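PDB 2Q09: imidazolonepropionase from Unidentified, which catalyses the hydrolytic opening of the imidazolone ring of imidazolone-5-propanoate to give N-formimidoyl-L-glutamate, the third step of histidine degradation. Local coordinates for residues L148-R159 with I198-D209. Residues are numbered along the deposited sequence; the frame is centred on the assembly and turned at random.
Sequences LEDELKMLRVAR and IIPAAAEAGLAD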
loop_
_atom_site.group_PDB
_atom_site.type_symbol
_atom_site.label_atom_id
_atom_site.label_comp_id
_atom_site.label_asym_id
_atom_site.label_seq_id
_atom_site.Cartn_x
_atom_site.Cartn_y
_atom_site.Cartn_z
ATOM N N LEU A 148 14.617 5.557 17.796
ATOM C CA LEU A 148 13.403 5.009 18.381
ATOM C C LEU A 148 12.278 6.041 18.411
ATOM O O LEU A 148 11.182 5.780 17.906
ATOM C CB LEU A 148 13.671 4.486 19.795
ATOM C CG LEU A 148 12.515 3.727 20.468
ATOM C CD1 LEU A 148 13.067 2.827 21.570
ATOM C CD2 LEU A 148 11.488 4.713 21.034
ATOM N N GLU A 149 12.540 7.205 18.998
ATOM C CA GLU A 149 11.509 8.235 19.094
ATOM C C GLU A 149 10.969 8.712 17.746
ATOM O O GLU A 149 9.768 8.931 17.593
ATOM C CB GLU A 149 12.022 9.451 19.876
ATOM C CG GLU A 149 12.273 9.173 21.348
ATOM C CD GLU A 149 13.668 8.648 21.627
ATOM O OE1 GLU A 149 14.354 8.196 20.683
ATOM O OE2 GLU A 149 14.081 8.687 22.805
ATOM N N ASP A 150 11.849 8.890 16.769
ATOM C CA ASP A 150 11.387 9.375 15.474
ATOM C C ASP A 150 10.594 8.331 14.688
ATOM O O ASP A 150 9.639 8.674 13.997
ATOM C CB ASP A 150 12.571 9.909 14.676
ATOM C CG ASP A 150 13.183 11.152 15.321
ATOM O OD1 ASP A 150 12.483 12.184 15.400
ATOM O OD2 ASP A 150 14.349 11.098 15.761
ATOM N N GLU A 151 10.968 7.059 14.795
ATOM C CA GLU A 151 10.216 6.010 14.108
ATOM C C GLU A 151 8.784 5.938 14.668
ATOM O O GLU A 151 7.816 5.873 13.915
ATOM C CB GLU A 151 10.911 4.648 14.262
ATOM C CG GLU A 151 12.176 4.497 13.419
ATOM C CD GLU A 151 11.907 4.621 11.922
ATOM O OE1 GLU A 151 10.986 3.939 11.423
ATOM O OE2 GLU A 151 12.618 5.391 11.242
ATOM N N LEU A 152 8.650 5.952 15.991
ATOM C CA LEU A 152 7.322 5.899 16.608
ATOM C C LEU A 152 6.542 7.185 16.348
ATOM O O LEU A 152 5.312 7.171 16.282
ATOM C CB LEU A 152 7.435 5.652 18.116
ATOM C CG LEU A 152 7.483 4.186 18.564
ATOM C CD1 LEU A 152 8.626 3.457 17.888
ATOM C CD2 LEU A 152 7.616 4.129 20.081
ATOM N N LYS A 153 7.260 8.297 16.201
ATOM C CA LYS A 153 6.624 9.579 15.920
ATOM C C LYS A 153 5.862 9.447 14.600
ATOM O O LYS A 153 4.743 9.918 14.463
ATOM C CB LYS A 153 7.697 10.672 15.801
ATOM C CG LYS A 153 7.193 12.003 15.287
ATOM C CD LYS A 153 8.282 13.085 15.355
ATOM C CE LYS A 153 9.443 12.795 14.429
ATOM N NZ LYS A 153 10.470 13.879 14.477
HETATM N N MSE A 154 6.489 8.807 13.624
HETATM C CA MSE A 154 5.860 8.616 12.326
HETATM C C MSE A 154 4.635 7.717 12.444
HETATM O O MSE A 154 3.592 7.995 11.850
HETATM C CB MSE A 154 6.867 8.032 11.339
HETATM C CG MSE A 154 7.994 9.024 11.029
HETATM SE SE MSE A 154 9.304 8.316 9.835
HETATM C CE MSE A 154 10.028 6.955 10.931
ATOM N N LEU A 155 4.760 6.648 13.218
ATOM C CA LEU A 155 3.634 5.738 13.404
ATOM C C LEU A 155 2.478 6.456 14.086
ATOM O O LEU A 155 1.315 6.192 13.782
ATOM C CB LEU A 155 4.058 4.515 14.225
ATOM C CG LEU A 155 5.210 3.687 13.646
ATOM C CD1 LEU A 155 5.494 2.512 14.571
ATOM C CD2 LEU A 155 4.846 3.179 12.244
ATOM N N ARG A 156 2.790 7.361 15.012
ATOM C CA ARG A 156 1.734 8.104 15.688
ATOM C C ARG A 156 1.032 9.034 14.706
ATOM O O ARG A 156 -0.178 9.204 14.770
ATOM C CB ARG A 156 2.296 8.906 16.869
ATOM C CG ARG A 156 2.601 8.039 18.093
ATOM C CD ARG A 156 2.756 8.886 19.356
ATOM N NE ARG A 156 3.962 9.705 19.326
ATOM C CZ ARG A 156 5.171 9.271 19.656
ATOM N NH1 ARG A 156 5.351 8.020 20.051
ATOM N NH2 ARG A 156 6.201 10.095 19.584
ATOM N N VAL A 157 1.791 9.658 13.809
ATOM C CA VAL A 157 1.186 10.545 12.824
ATOM C C VAL A 157 0.255 9.717 11.934
ATOM O O VAL A 157 -0.825 10.175 11.561
ATOM C CB VAL A 157 2.251 11.227 11.931
ATOM C CG1 VAL A 157 1.574 11.935 10.748
ATOM C CG2 VAL A 157 3.045 12.244 12.744
ATOM N N ALA A 158 0.683 8.505 11.596
ATOM C CA ALA A 158 -0.129 7.628 10.758
ATOM C C ALA A 158 -1.470 7.341 11.451
ATOM O O ALA A 158 -2.529 7.459 10.835
ATOM C CB ALA A 158 0.620 6.334 10.470
ATOM N N ARG A 159 -1.422 6.973 12.728
ATOM C CA ARG A 159 -2.648 6.715 13.481
ATOM C C ARG A 159 -3.509 7.976 13.494
ATOM O O ARG A 159 -4.728 7.889 13.382
ATOM C CB ARG A 159 -2.340 6.326 14.934
ATOM C CG ARG A 159 -1.672 4.972 15.126
ATOM C CD ARG A 159 -2.536 3.796 14.649
ATOM N NE ARG A 159 -1.917 2.526 15.031
ATOM C CZ ARG A 159 -2.076 1.374 14.386
ATOM N NH1 ARG A 159 -2.845 1.303 13.305
ATOM N NH2 ARG A 159 -1.451 0.284 14.820
ATOM N N ILE A 198 13.175 -0.716 19.617
ATOM C CA ILE A 198 12.137 -0.138 18.779
ATOM C C ILE A 198 10.904 -1.021 18.568
ATOM O O ILE A 198 9.777 -0.580 18.806
ATOM C CB ILE A 198 12.721 0.304 17.430
ATOM C CG1 ILE A 198 13.959 1.181 17.694
ATOM C CG2 ILE A 198 11.677 1.104 16.646
ATOM C CD1 ILE A 198 14.504 1.930 16.477
ATOM N N ILE A 199 11.102 -2.256 18.126
ATOM C CA ILE A 199 9.960 -3.140 17.925
ATOM C C ILE A 199 9.188 -3.312 19.243
ATOM O O ILE A 199 7.966 -3.182 19.275
ATOM C CB ILE A 199 10.414 -4.505 17.334
ATOM C CG1 ILE A 199 10.746 -4.320 15.847
ATOM C CG2 ILE A 199 9.336 -5.555 17.519
ATOM C CD1 ILE A 199 11.180 -5.603 15.113
ATOM N N PRO A 200 9.894 -3.583 20.354
ATOM C CA PRO A 200 9.180 -3.743 21.630
ATOM C C PRO A 200 8.378 -2.502 22.035
ATOM O O PRO A 200 7.230 -2.614 22.471
ATOM C CB PRO A 200 10.303 -4.057 22.616
ATOM C CG PRO A 200 11.232 -4.870 21.769
ATOM C CD PRO A 200 11.282 -4.066 20.475
ATOM N N ALA A 201 8.976 -1.321 21.887
ATOM C CA ALA A 201 8.287 -0.084 22.256
ATOM C C ALA A 201 7.096 0.177 21.334
ATOM O O ALA A 201 6.033 0.628 21.774
ATOM C CB ALA A 201 9.256 1.099 22.204
ATOM N N ALA A 202 7.283 -0.107 20.050
ATOM C CA ALA A 202 6.223 0.103 19.072
ATOM C C ALA A 202 5.045 -0.818 19.354
ATOM O O ALA A 202 3.892 -0.398 19.298
ATOM C CB ALA A 202 6.755 -0.135 17.653
ATOM N N ALA A 203 5.345 -2.076 19.655
ATOM C CA ALA A 203 4.317 -3.070 19.944
ATOM C C ALA A 203 3.581 -2.737 21.239
ATOM O O ALA A 203 2.353 -2.811 21.305
ATOM C CB ALA A 203 4.951 -4.450 20.041
ATOM N N GLU A 204 4.339 -2.364 22.265
ATOM C CA GLU A 204 3.759 -2.010 23.555
ATOM C C GLU A 204 2.754 -0.874 23.391
ATOM O O GLU A 204 1.712 -0.853 24.053
ATOM C CB GLU A 204 4.870 -1.582 24.512
ATOM C CG GLU A 204 4.415 -1.179 25.910
ATOM C CD GLU A 204 3.749 -2.319 26.669
ATOM O OE1 GLU A 204 4.093 -3.493 26.417
ATOM O OE2 GLU A 204 2.891 -2.040 27.526
ATOM N N ALA A 205 3.061 0.071 22.506
ATOM C CA ALA A 205 2.174 1.205 22.286
ATOM C C ALA A 205 1.084 0.906 21.252
ATOM O O ALA A 205 0.234 1.754 20.988
ATOM C CB ALA A 205 2.984 2.420 21.854
ATOM N N GLY A 206 1.114 -0.294 20.675
ATOM C CA GLY A 206 0.123 -0.662 19.672
ATOM C C GLY A 206 0.228 0.230 18.444
ATOM O O GLY A 206 -0.776 0.537 17.796
ATOM N N LEU A 207 1.449 0.635 18.113
ATOM C CA LEU A 207 1.676 1.524 16.978
ATOM C C LEU A 207 1.999 0.866 15.637
ATOM O O LEU A 207 1.929 1.528 14.597
ATOM C CB LEU A 207 2.792 2.518 17.315
ATOM C CG LEU A 207 2.457 3.586 18.360
ATOM C CD1 LEU A 207 3.670 4.474 18.590
ATOM C CD2 LEU A 207 1.277 4.425 17.868
ATOM N N ALA A 208 2.348 -0.419 15.644
ATOM C CA ALA A 208 2.704 -1.093 14.398
ATOM C C ALA A 208 1.856 -2.316 14.057
ATOM O O ALA A 208 1.716 -3.226 14.869
ATOM C CB ALA A 208 4.182 -1.490 14.429
ATOM N N ASP A 209 1.298 -2.332 12.852
ATOM C CA ASP A 209 0.491 -3.461 12.406
ATOM C C ASP A 209 1.390 -4.473 11.704
ATOM O O ASP A 209 1.020 -5.638 11.556
ATOM C CB ASP A 209 -0.615 -2.999 11.451
ATOM C CG ASP A 209 -1.593 -2.058 12.112
ATOM O OD1 ASP A 209 -2.001 -2.345 13.259
ATOM O OD2 ASP A 209 -1.961 -1.037 11.489
HETATM O O HOH W 1 -4.216 -1.418 13.606
#
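Leu207 lies across Leu152 at about a right angle, its CD1 3.8 Å from Leu152 CG, and has more of its surface buried against helix 148-159 than any other residue of 198-209. Its CB meets Leu155 CD1 at 3.9 Å, while CD1 and CD2 both rest against CG of Arg156, whose NE is paired with Glu116. Leu152 fans its branches along the neighbouring helix: CD1 reaches Ile198 CG2 at 4.0 Å and also Ala202 CB, CD2 goes to Ala201 CB. At the start of helix 148-164 Ile198 slides past Leu148, its CD1 3.8 Å from Leu148 CA. Segments 148-159 and 198-204, on the outside of the amidohydrolase TIM barrel, have axes that come within 10.1 Å at 34°. Helix 187-204 ends in a Schellman motif at Gly206, after which the chain turns toward strand 210-213. Here the buried leucines give way to a polar, partly exposed side. Arg159 grips Asp209 end-on: NH2 meets OD1 almost straight (174°), in the guanidinium plane but from above the carboxylate, and NH1 reaches OD2 on its syn side at 3.1 Å, less straight. NH2 also bonds Gly206 O at 3.1 Å, from above the carbonyl plane. A methionine in place of Arg159 would probably leave the Asp209 carboxylate without its charged mate and the Gly206 carbonyl without this donor. Thr171 N of strand 168-176 holds Asp209 OD2 from the barrel side.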